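Local coordinates for conserved exported protein (Bacteroides fragilis, PDB 3CLW), which is of unproven function but probably hydrolyses O-glycosidic bonds with a TIM-barrel domain of the glycoside hydrolase family 30 kind, at residues N124-T129 / V178-P183; T389-W394 / D470-Y475. All blocks are in the same frame, centred on the assembly; numbering follows the deposited sequence.

Contact 1. Residues N124-T129 / V178-P183; sequences NFLFFT and VNYISP
Val178 lays both of its methyls on one face of the Phe127 ring. Val178 CG1, anti to the backbone N (chi1 180°), sits over the middle of the ring, 3.7 Å from the centroid of Phe127, a CH-pi contact; Val178 CG2 reaches on to the far rim, 3.6 Å from Phe127 CZ. On the other side of the sheet the branch point of Leu126 meets the root of Tyr180, CG to CB 3.7 Å, the two side chains crossing at about a right angle.

The strands run parallel, with Phe127 N donating to Tyr180 O (3.0 Å) and Phe127 O accepting from Ser182 N (2.8 Å). Asn179 is the extra residue of a beta bulge between the Val178 and Tyr180 pairings. Its backbone N still bonds Phe125 O, while Asn179 ND2 reaches Asn124 OD1 at 2.9 Å, arriving from above the carbonyl plane, 38° out of it. Asn124 OD1 also touches the edge of the Tyr180 ring at CE1 (3.5 Å), and a water joins Asn124 ND2 to Tyr180 OH. At the other end Thr129 OG1, which a chi1 of 42° places between its own backbone N and carbonyl carbon, donates to Pro183 O.

Phe125, Phe127, Val178 and Ile181 make an apolar layer under helices 108-119 and 157-173, as outside a TIM barrel. The interior side mixes the Leu126-Tyr180 contact with the polar bond of Ser182 OG to Glu231. Side-chain and water bonds gather at the two ends of the strand pair.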
ATOM      1  N   ASN A 124       3.955   6.236 -12.079  1.00 33.10           N
ATOM      2  CA  ASN A 124       4.812   5.454 -11.229  1.00 32.21           C
ATOM      3  C   ASN A 124       4.061   4.201 -10.874  1.00 31.97           C
ATOM      4  O   ASN A 124       3.136   4.235 -10.060  1.00 33.32           O
ATOM      5  CB  ASN A 124       5.258   6.249  -9.978  1.00 31.83           C
ATOM      6  CG  ASN A 124       6.080   5.405  -9.002  1.00 32.68           C
ATOM      7  OD1 ASN A 124       6.770   4.464  -9.399  1.00 32.44           O
ATOM      8  ND2 ASN A 124       6.016   5.749  -7.717  1.00 35.36           N
ATOM      9  N   PHE A 125       4.444   3.094 -11.499  1.00 31.31           N
ATOM     10  CA  PHE A 125       3.700   1.858 -11.353  1.00 30.23           C
ATOM     11  C   PHE A 125       4.521   0.693 -10.765  1.00 30.32           C
ATOM     12  O   PHE A 125       5.726   0.567 -11.002  1.00 28.76           O
ATOM     13  CB  PHE A 125       3.078   1.451 -12.696  1.00 30.61           C
ATOM     14  CG  PHE A 125       2.138   2.475 -13.276  1.00 30.58           C
ATOM     15  CD1 PHE A 125       2.613   3.454 -14.173  1.00 29.08           C
ATOM     16  CD2 PHE A 125       0.779   2.462 -12.945  1.00 31.03           C
ATOM     17  CE1 PHE A 125       1.758   4.399 -14.729  1.00 27.58           C
ATOM     18  CE2 PHE A 125      -0.104   3.437 -13.498  1.00 28.93           C
ATOM     19  CZ  PHE A 125       0.394   4.410 -14.379  1.00 28.49           C
ATOM     20  N   LEU A 126       3.826  -0.148  -9.996  1.00 30.10           N
ATOM     21  CA  LEU A 126       4.358  -1.426  -9.512  1.00 29.64           C
ATOM     22  C   LEU A 126       3.472  -2.502 -10.099  1.00 30.04           C
ATOM     23  O   LEU A 126       2.225  -2.384 -10.044  1.00 31.35           O
ATOM     24  CB  LEU A 126       4.378  -1.495  -7.977  1.00 28.90           C
ATOM     25  CG  LEU A 126       4.902  -2.770  -7.272  1.00 30.27           C
ATOM     26  CD1 LEU A 126       5.439  -2.465  -5.856  1.00 29.25           C
ATOM     27  CD2 LEU A 126       3.873  -3.877  -7.203  1.00 29.31           C
ATOM     28  N   PHE A 127       4.100  -3.519 -10.693  1.00 29.66           N
ATOM     29  CA  PHE A 127       3.420  -4.721 -11.211  1.00 30.49           C
ATOM     30  C   PHE A 127       3.561  -5.863 -10.216  1.00 30.77           C
ATOM     31  O   PHE A 127       4.691  -6.196  -9.807  1.00 30.72           O
ATOM     32  CB  PHE A 127       4.076  -5.148 -12.525  1.00 30.54           C
ATOM     33  CG  PHE A 127       3.592  -4.390 -13.723  1.00 30.76           C
ATOM     34  CD1 PHE A 127       3.877  -4.849 -14.998  1.00 28.44           C
ATOM     35  CD2 PHE A 127       2.820  -3.217 -13.574  1.00 29.90           C
ATOM     36  CE1 PHE A 127       3.404  -4.148 -16.105  1.00 30.85           C
ATOM     37  CE2 PHE A 127       2.324  -2.528 -14.688  1.00 29.23           C
ATOM     38  CZ  PHE A 127       2.612  -2.996 -15.950  1.00 29.21           C
ATOM     39  N   PHE A 128       2.443  -6.460  -9.824  1.00 30.09           N
ATOM     40  CA  PHE A 128       2.468  -7.555  -8.850  1.00 30.83           C
ATOM     41  C   PHE A 128       1.646  -8.745  -9.331  1.00 31.62           C
ATOM     42  O   PHE A 128       0.660  -8.563 -10.043  1.00 31.76           O
ATOM     43  CB  PHE A 128       2.071  -7.119  -7.407  1.00 30.46           C
ATOM     44  CG  PHE A 128       0.582  -6.910  -7.194  1.00 30.13           C
ATOM     45  CD1 PHE A 128      -0.032  -5.710  -7.537  1.00 30.00           C
ATOM     46  CD2 PHE A 128      -0.201  -7.919  -6.643  1.00 31.20           C
ATOM     47  CE1 PHE A 128      -1.431  -5.506  -7.317  1.00 31.09           C
ATOM     48  CE2 PHE A 128      -1.579  -7.741  -6.464  1.00 31.63           C
ATOM     49  CZ  PHE A 128      -2.191  -6.517  -6.793  1.00 31.95           C
ATOM     50  N   THR A 129       2.090  -9.945  -8.945  1.00 32.25           N
ATOM     51  CA  THR A 129       1.411 -11.194  -9.221  1.00 32.93           C
ATOM     52  C   THR A 129       1.070 -11.934  -7.926  1.00 32.98           C
ATOM     53  O   THR A 129       1.828 -11.894  -6.917  1.00 33.09           O
ATOM     54  CB  THR A 129       2.252 -12.159 -10.089  1.00 33.36           C
ATOM     55  OG1 THR A 129       3.628 -12.142  -9.643  1.00 36.81           O
ATOM     56  CG2 THR A 129       2.175 -11.790 -11.541  1.00 33.52           C
ATOM     57  N   VAL A 178       6.881   1.655 -15.182  1.00 31.70           N
ATOM     58  CA  VAL A 178       6.766   0.504 -14.320  1.00 32.06           C
ATOM     59  C   VAL A 178       8.127   0.362 -13.661  1.00 31.85           C
ATOM     60  O   VAL A 178       9.081  -0.131 -14.272  1.00 31.47           O
ATOM     61  CB  VAL A 178       6.456  -0.748 -15.136  1.00 33.11           C
ATOM     62  CG1 VAL A 178       6.345  -1.982 -14.202  1.00 33.02           C
ATOM     63  CG2 VAL A 178       5.195  -0.503 -15.989  1.00 31.83           C
ATOM     64  N   ASN A 179       8.215   0.830 -12.419  1.00 31.93           N
ATOM     65  CA  ASN A 179       9.497   0.901 -11.738  1.00 32.22           C
ATOM     66  C   ASN A 179       9.790  -0.271 -10.800  1.00 32.29           C
ATOM     67  O   ASN A 179      10.926  -0.430 -10.343  1.00 32.09           O
ATOM     68  CB  ASN A 179       9.598   2.226 -10.986  1.00 31.93           C
ATOM     69  CG  ASN A 179       9.473   3.424 -11.913  1.00 33.78           C
ATOM     70  OD1 ASN A 179      10.010   3.419 -13.030  1.00 33.34           O
ATOM     71  ND2 ASN A 179       8.749   4.447 -11.466  1.00 30.09           N
ATOM     72  N   TYR A 180       8.772  -1.085 -10.504  1.00 31.74           N
ATOM     73  CA  TYR A 180       8.910  -2.188  -9.539  1.00 31.05           C
ATOM     74  C   TYR A 180       8.132  -3.415  -9.989  1.00 31.31           C
ATOM     75  O   TYR A 180       7.093  -3.289 -10.660  1.00 31.92           O
ATOM     76  CB  TYR A 180       8.381  -1.776  -8.174  1.00 30.93           C
ATOM     77  CG  TYR A 180       8.797  -0.384  -7.694  1.00 31.92           C
ATOM     78  CD1 TYR A 180       7.978   0.745  -7.922  1.00 32.52           C
ATOM     79  CD2 TYR A 180       9.991  -0.204  -6.990  1.00 30.93           C
ATOM     80  CE1 TYR A 180       8.351   2.009  -7.471  1.00 29.95           C
ATOM     81  CE2 TYR A 180      10.387   1.045  -6.548  1.00 31.24           C
ATOM     82  CZ  TYR A 180       9.562   2.150  -6.780  1.00 32.94           C
ATOM     83  OH  TYR A 180       9.970   3.375  -6.303  1.00 30.43           O
ATOM     84  N   ILE A 181       8.655  -4.590  -9.657  1.00 31.17           N
ATOM     85  CA  ILE A 181       7.988  -5.872  -9.895  1.00 31.17           C
ATOM     86  C   ILE A 181       7.997  -6.649  -8.613  1.00 31.28           C
ATOM     87  O   ILE A 181       9.062  -6.896  -8.050  1.00 32.50           O
ATOM     88  CB  ILE A 181       8.681  -6.747 -10.954  1.00 31.04           C
ATOM     89  CG1 ILE A 181       8.521  -6.162 -12.358  1.00 31.87           C
ATOM     90  CG2 ILE A 181       8.089  -8.183 -10.952  1.00 31.35           C
ATOM     91  CD1 ILE A 181       9.548  -6.648 -13.349  1.00 29.79           C
ATOM     92  N   SER A 182       6.817  -7.058  -8.183  1.00 31.50           N
ATOM     93  CA  SER A 182       6.636  -7.832  -6.972  1.00 33.33           C
ATOM     94  C   SER A 182       6.113  -9.239  -7.320  1.00 33.55           C
ATOM     95  O   SER A 182       4.930  -9.426  -7.581  1.00 33.16           O
ATOM     96  CB  SER A 182       5.731  -7.058  -6.021  1.00 32.83           C
ATOM     97  OG  SER A 182       5.568  -7.750  -4.819  1.00 35.36           O
ATOM     98  N   PRO A 183       7.026 -10.238  -7.380  1.00 34.54           N
ATOM     99  CA  PRO A 183       6.654 -11.552  -7.938  1.00 34.41           C
ATOM    100  C   PRO A 183       5.804 -12.422  -7.005  1.00 34.52           C
ATOM    101  O   PRO A 183       5.058 -13.299  -7.478  1.00 35.26           O
ATOM    102  CB  PRO A 183       8.021 -12.210  -8.224  1.00 34.21           C
ATOM    103  CG  PRO A 183       8.918 -11.651  -7.136  1.00 34.01           C
ATOM    104  CD  PRO A 183       8.443 -10.204  -6.949  1.00 34.41           C
TER
HETATM  105  O   HOH W   1       7.818   5.091  -5.486  1.00 32.42           O
HETATM  106  O   HOH W   2       2.871  -9.775  -5.126  1.00 40.86           O

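Contact 2. Residues T389-W394 / D470-Y475; sequences TTKMLW and DKNLRY
Asn472 lies flat against the indole of Trp394, its amide plane only 8° from that of the ring. Asn472 CB comes first, 3.3 Å from the centroid of the Trp394 five-membered ring and almost straight above it, a close CH-pi contact. Asn472 CG, anti to the carbonyl carbon (chi1 -61°), carries the amide outward over the NE1 and CD1 side of the pyrrole, 3.3 Å from Trp394 NE1. Asn472 OD1 then accepts from Lys391 NZ at 2.7 Å, whereas Asn472 ND2 rests 3.5 Å from Trp394 NE1, two donors that do not bond each other.

That indole N-H is already engaged in the plane of its ring: Trp394 NE1 donates to Thr389 OG1 at 3.0 Å and a fairly straight 159°. Packed on both faces, by Asn472 and by Leu393 CD2, and tied at its edge, the indole should be fixed in its rotation about chi2. Lys391 bends at its second torsion and then runs extended, bringing NZ to Asn472 OD1; it also bonds Lys471 O weakly and Thr468 O, so several oxygens of the turn probably share its charge.

Leu473 CB touches Trp394 CE3 at 3.9 Å, and its side chain also packs on Ala397 and Asn398. Leu473 and Arg474 both face Leu466, a G1 beta bulge where strand 461-467 is joined to strand 474-480. The contact therefore sets this turn against the first turn of helix 391-400, N-capped by Thr390. Met392 of that helix packs on helix 328-347, which Lys391 also touches on its way to the turn.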
ATOM      1  N   THR A 389     -17.064   7.941  -0.787  1.00 38.08           N
ATOM      2  CA  THR A 389     -15.761   8.054  -0.118  1.00 37.64           C
ATOM      3  C   THR A 389     -15.878   7.679   1.357  1.00 37.74           C
ATOM      4  O   THR A 389     -16.901   7.947   1.978  1.00 37.25           O
ATOM      5  CB  THR A 389     -15.115   9.467  -0.253  1.00 38.13           C
ATOM      6  OG1 THR A 389     -15.916  10.446   0.428  1.00 38.90           O
ATOM      7  CG2 THR A 389     -14.978   9.842  -1.714  1.00 35.88           C
ATOM      8  N   THR A 390     -14.864   7.001   1.900  1.00 36.14           N
ATOM      9  CA  THR A 390     -14.875   6.695   3.306  1.00 35.31           C
ATOM     10  C   THR A 390     -13.991   7.711   4.009  1.00 35.03           C
ATOM     11  O   THR A 390     -13.276   8.484   3.356  1.00 35.70           O
ATOM     12  CB  THR A 390     -14.383   5.255   3.599  1.00 36.03           C
ATOM     13  OG1 THR A 390     -12.986   5.169   3.306  1.00 35.10           O
ATOM     14  CG2 THR A 390     -15.151   4.223   2.787  1.00 33.58           C
ATOM     15  N   LYS A 391     -14.044   7.753   5.334  1.00 34.49           N
ATOM     16  CA  LYS A 391     -13.139   8.637   6.068  1.00 34.73           C
ATOM     17  C   LYS A 391     -11.662   8.175   5.959  1.00 34.14           C
ATOM     18  O   LYS A 391     -10.731   8.962   6.222  1.00 34.82           O
ATOM     19  CB  LYS A 391     -13.575   8.761   7.527  1.00 34.50           C
ATOM     20  CG  LYS A 391     -14.924   9.504   7.695  1.00 36.35           C
ATOM     21  CD  LYS A 391     -14.748  10.994   7.399  1.00 37.66           C
ATOM     22  CE  LYS A 391     -16.077  11.739   7.457  1.00 38.19           C
ATOM     23  NZ  LYS A 391     -15.835  13.201   7.238  1.00 40.34           N
ATOM     24  N   MET A 392     -11.482   6.902   5.591  1.00 32.87           N
ATOM     25  CA  MET A 392     -10.194   6.295   5.362  1.00 30.92           C
ATOM     26  C   MET A 392      -9.588   6.958   4.151  1.00 32.57           C
ATOM     27  O   MET A 392      -8.390   7.178   4.119  1.00 33.14           O
ATOM     28  CB  MET A 392     -10.303   4.771   5.176  1.00 30.99           C
ATOM     29  CG  MET A 392     -10.489   3.979   6.512  1.00 30.27           C
ATOM     30  SD  MET A 392     -10.969   2.250   6.438  1.00 24.70           S
ATOM     31  CE  MET A 392     -12.683   2.418   5.867  1.00 27.87           C
ATOM     32  N   LEU A 393     -10.404   7.319   3.159  1.00 32.71           N
ATOM     33  CA  LEU A 393      -9.835   8.007   2.017  1.00 32.94           C
ATOM     34  C   LEU A 393      -9.255   9.328   2.490  1.00 33.15           C
ATOM     35  O   LEU A 393      -8.126   9.667   2.177  1.00 33.58           O
ATOM     36  CB  LEU A 393     -10.867   8.219   0.885  1.00 33.41           C
ATOM     37  CG  LEU A 393     -10.326   8.811  -0.436  1.00 33.27           C
ATOM     38  CD1 LEU A 393     -11.186   8.441  -1.640  1.00 33.81           C
ATOM     39  CD2 LEU A 393     -10.240  10.326  -0.360  1.00 34.16           C
ATOM     40  N   TRP A 394     -10.041  10.076   3.249  1.00 32.90           N
ATOM     41  CA  TRP A 394      -9.639  11.412   3.680  1.00 32.85           C
ATOM     42  C   TRP A 394      -8.470  11.441   4.693  1.00 32.81           C
ATOM     43  O   TRP A 394      -7.582  12.304   4.625  1.00 33.40           O
ATOM     44  CB  TRP A 394     -10.886  12.203   4.100  1.00 31.42           C
ATOM     45  CG  TRP A 394     -11.842  12.254   2.931  1.00 32.59           C
ATOM     46  CD1 TRP A 394     -13.070  11.628   2.827  1.00 30.35           C
ATOM     47  CD2 TRP A 394     -11.613  12.902   1.658  1.00 29.87           C
ATOM     48  NE1 TRP A 394     -13.614  11.904   1.590  1.00 32.62           N
ATOM     49  CE2 TRP A 394     -12.733  12.649   0.852  1.00 29.31           C
ATOM     50  CE3 TRP A 394     -10.550  13.667   1.126  1.00 30.13           C
ATOM     51  CZ2 TRP A 394     -12.848  13.154  -0.453  1.00 31.50           C
ATOM     52  CZ3 TRP A 394     -10.646  14.139  -0.151  1.00 30.19           C
ATOM     53  CH2 TRP A 394     -11.789  13.878  -0.944  1.00 32.03           C
ATOM     54  N   ASP A 470     -17.366  15.129  10.651  1.00 44.02           N
ATOM     55  CA  ASP A 470     -18.104  16.037   9.765  1.00 45.54           C
ATOM     56  C   ASP A 470     -17.358  16.508   8.496  1.00 45.19           C
ATOM     57  O   ASP A 470     -17.976  17.041   7.571  1.00 45.20           O
ATOM     58  CB  ASP A 470     -18.421  17.321  10.549  1.00 46.74           C
ATOM     59  CG  ASP A 470     -19.416  17.109  11.659  1.00 50.62           C
ATOM     60  OD1 ASP A 470     -20.399  16.331  11.478  1.00 56.02           O
ATOM     61  OD2 ASP A 470     -19.199  17.717  12.732  1.00 55.79           O
ATOM     62  N   LYS A 471     -16.029  16.363   8.478  1.00 44.68           N
ATOM     63  CA  LYS A 471     -15.188  17.020   7.478  1.00 43.56           C
ATOM     64  C   LYS A 471     -14.323  16.034   6.680  1.00 43.25           C
ATOM     65  O   LYS A 471     -13.648  15.174   7.262  1.00 42.98           O
ATOM     66  CB  LYS A 471     -14.308  18.067   8.174  1.00 44.30           C
ATOM     67  CG  LYS A 471     -15.076  19.303   8.698  1.00 43.77           C
ATOM     68  CD  LYS A 471     -14.358  20.065   9.834  1.00 43.29           C
ATOM     69  CE  LYS A 471     -15.084  21.403  10.190  1.00 47.47           C
ATOM     70  NZ  LYS A 471     -16.603  21.270  10.424  1.00 51.96           N
ATOM     71  N   ASN A 472     -14.363  16.144   5.348  1.00 42.30           N
ATOM     72  CA  ASN A 472     -13.468  15.386   4.479  1.00 41.21           C
ATOM     73  C   ASN A 472     -12.302  16.277   4.061  1.00 40.84           C
ATOM     74  O   ASN A 472     -12.387  16.977   3.067  1.00 41.06           O
ATOM     75  CB  ASN A 472     -14.190  14.892   3.227  1.00 40.64           C
ATOM     76  CG  ASN A 472     -15.374  13.932   3.537  1.00 41.96           C
ATOM     77  OD1 ASN A 472     -15.434  13.271   4.584  1.00 39.75           O
ATOM     78  ND2 ASN A 472     -16.313  13.864   2.599  1.00 40.63           N
ATOM     79  N   LEU A 473     -11.216  16.258   4.824  1.00 40.56           N
ATOM     80  CA  LEU A 473     -10.022  17.062   4.500  1.00 39.93           C
ATOM     81  C   LEU A 473     -10.395  18.464   4.014  1.00 39.63           C
ATOM     82  O   LEU A 473     -10.125  18.859   2.880  1.00 39.46           O
ATOM     83  CB  LEU A 473      -9.091  16.325   3.522  1.00 38.88           C
ATOM     84  CG  LEU A 473      -7.629  16.800   3.482  1.00 39.42           C
ATOM     85  CD1 LEU A 473      -6.961  16.718   4.862  1.00 38.62           C
ATOM     86  CD2 LEU A 473      -6.850  15.983   2.485  1.00 39.33           C
ATOM     87  N   ARG A 474     -11.035  19.207   4.902  1.00 40.59           N
ATOM     88  CA  ARG A 474     -11.546  20.541   4.598  1.00 41.01           C
ATOM     89  C   ARG A 474     -10.474  21.560   4.872  1.00 40.87           C
ATOM     90  O   ARG A 474      -9.826  21.517   5.915  1.00 40.51           O
ATOM     91  CB  ARG A 474     -12.740  20.870   5.491  1.00 41.38           C
ATOM     92  CG  ARG A 474     -13.985  20.094   5.211  1.00 44.68           C
ATOM     93  CD  ARG A 474     -14.668  20.569   3.949  1.00 47.83           C
ATOM     94  NE  ARG A 474     -14.258  19.730   2.830  1.00 51.14           N
ATOM     95  CZ  ARG A 474     -14.773  19.808   1.608  1.00 54.01           C
ATOM     96  NH1 ARG A 474     -14.316  18.992   0.665  1.00 53.15           N
ATOM     97  NH2 ARG A 474     -15.751  20.689   1.330  1.00 52.76           N
ATOM     98  N   TYR A 475     -10.297  22.491   3.949  1.00 41.33           N
ATOM     99  CA  TYR A 475      -9.338  23.549   4.146  1.00 42.27           C
ATOM    100  C   TYR A 475      -9.862  24.543   5.199  1.00 42.69           C
ATOM    101  O   TYR A 475     -11.003  25.016   5.102  1.00 42.33           O
ATOM    102  CB  TYR A 475      -9.016  24.243   2.820  1.00 42.64           C
ATOM    103  CG  TYR A 475      -8.156  25.482   2.969  1.00 42.54           C
ATOM    104  CD1 TYR A 475      -6.921  25.415   3.611  1.00 40.91           C
ATOM    105  CD2 TYR A 475      -8.577  26.716   2.465  1.00 41.89           C
ATOM    106  CE1 TYR A 475      -6.124  26.525   3.749  1.00 42.32           C
ATOM    107  CE2 TYR A 475      -7.778  27.852   2.604  1.00 42.36           C
ATOM    108  CZ  TYR A 475      -6.551  27.749   3.249  1.00 43.58           C
ATOM    109  OH  TYR A 475      -5.724  28.854   3.403  1.00 44.50           O
TER

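The two contacts lie on opposite sides of the chain's centre, their own centres 29 Å apart and their nearest atoms about 17 Å apart, so neither touches the other. Contact 1 is buried in the barrel wall, between two neighbouring parallel strands. Contact 2 is only partly buried and joins the helix 391-400 to a turn between antiparallel strands of the C-terminal beta region. In glycoside hydrolases with this barrel, catalysis takes place at the C-terminal strand ends; Thr129 and Pro183 mark that end of contact 1. The centre of contact 2 lies about 19 Å from the centre of the chain, that of contact 1 about 12 Å.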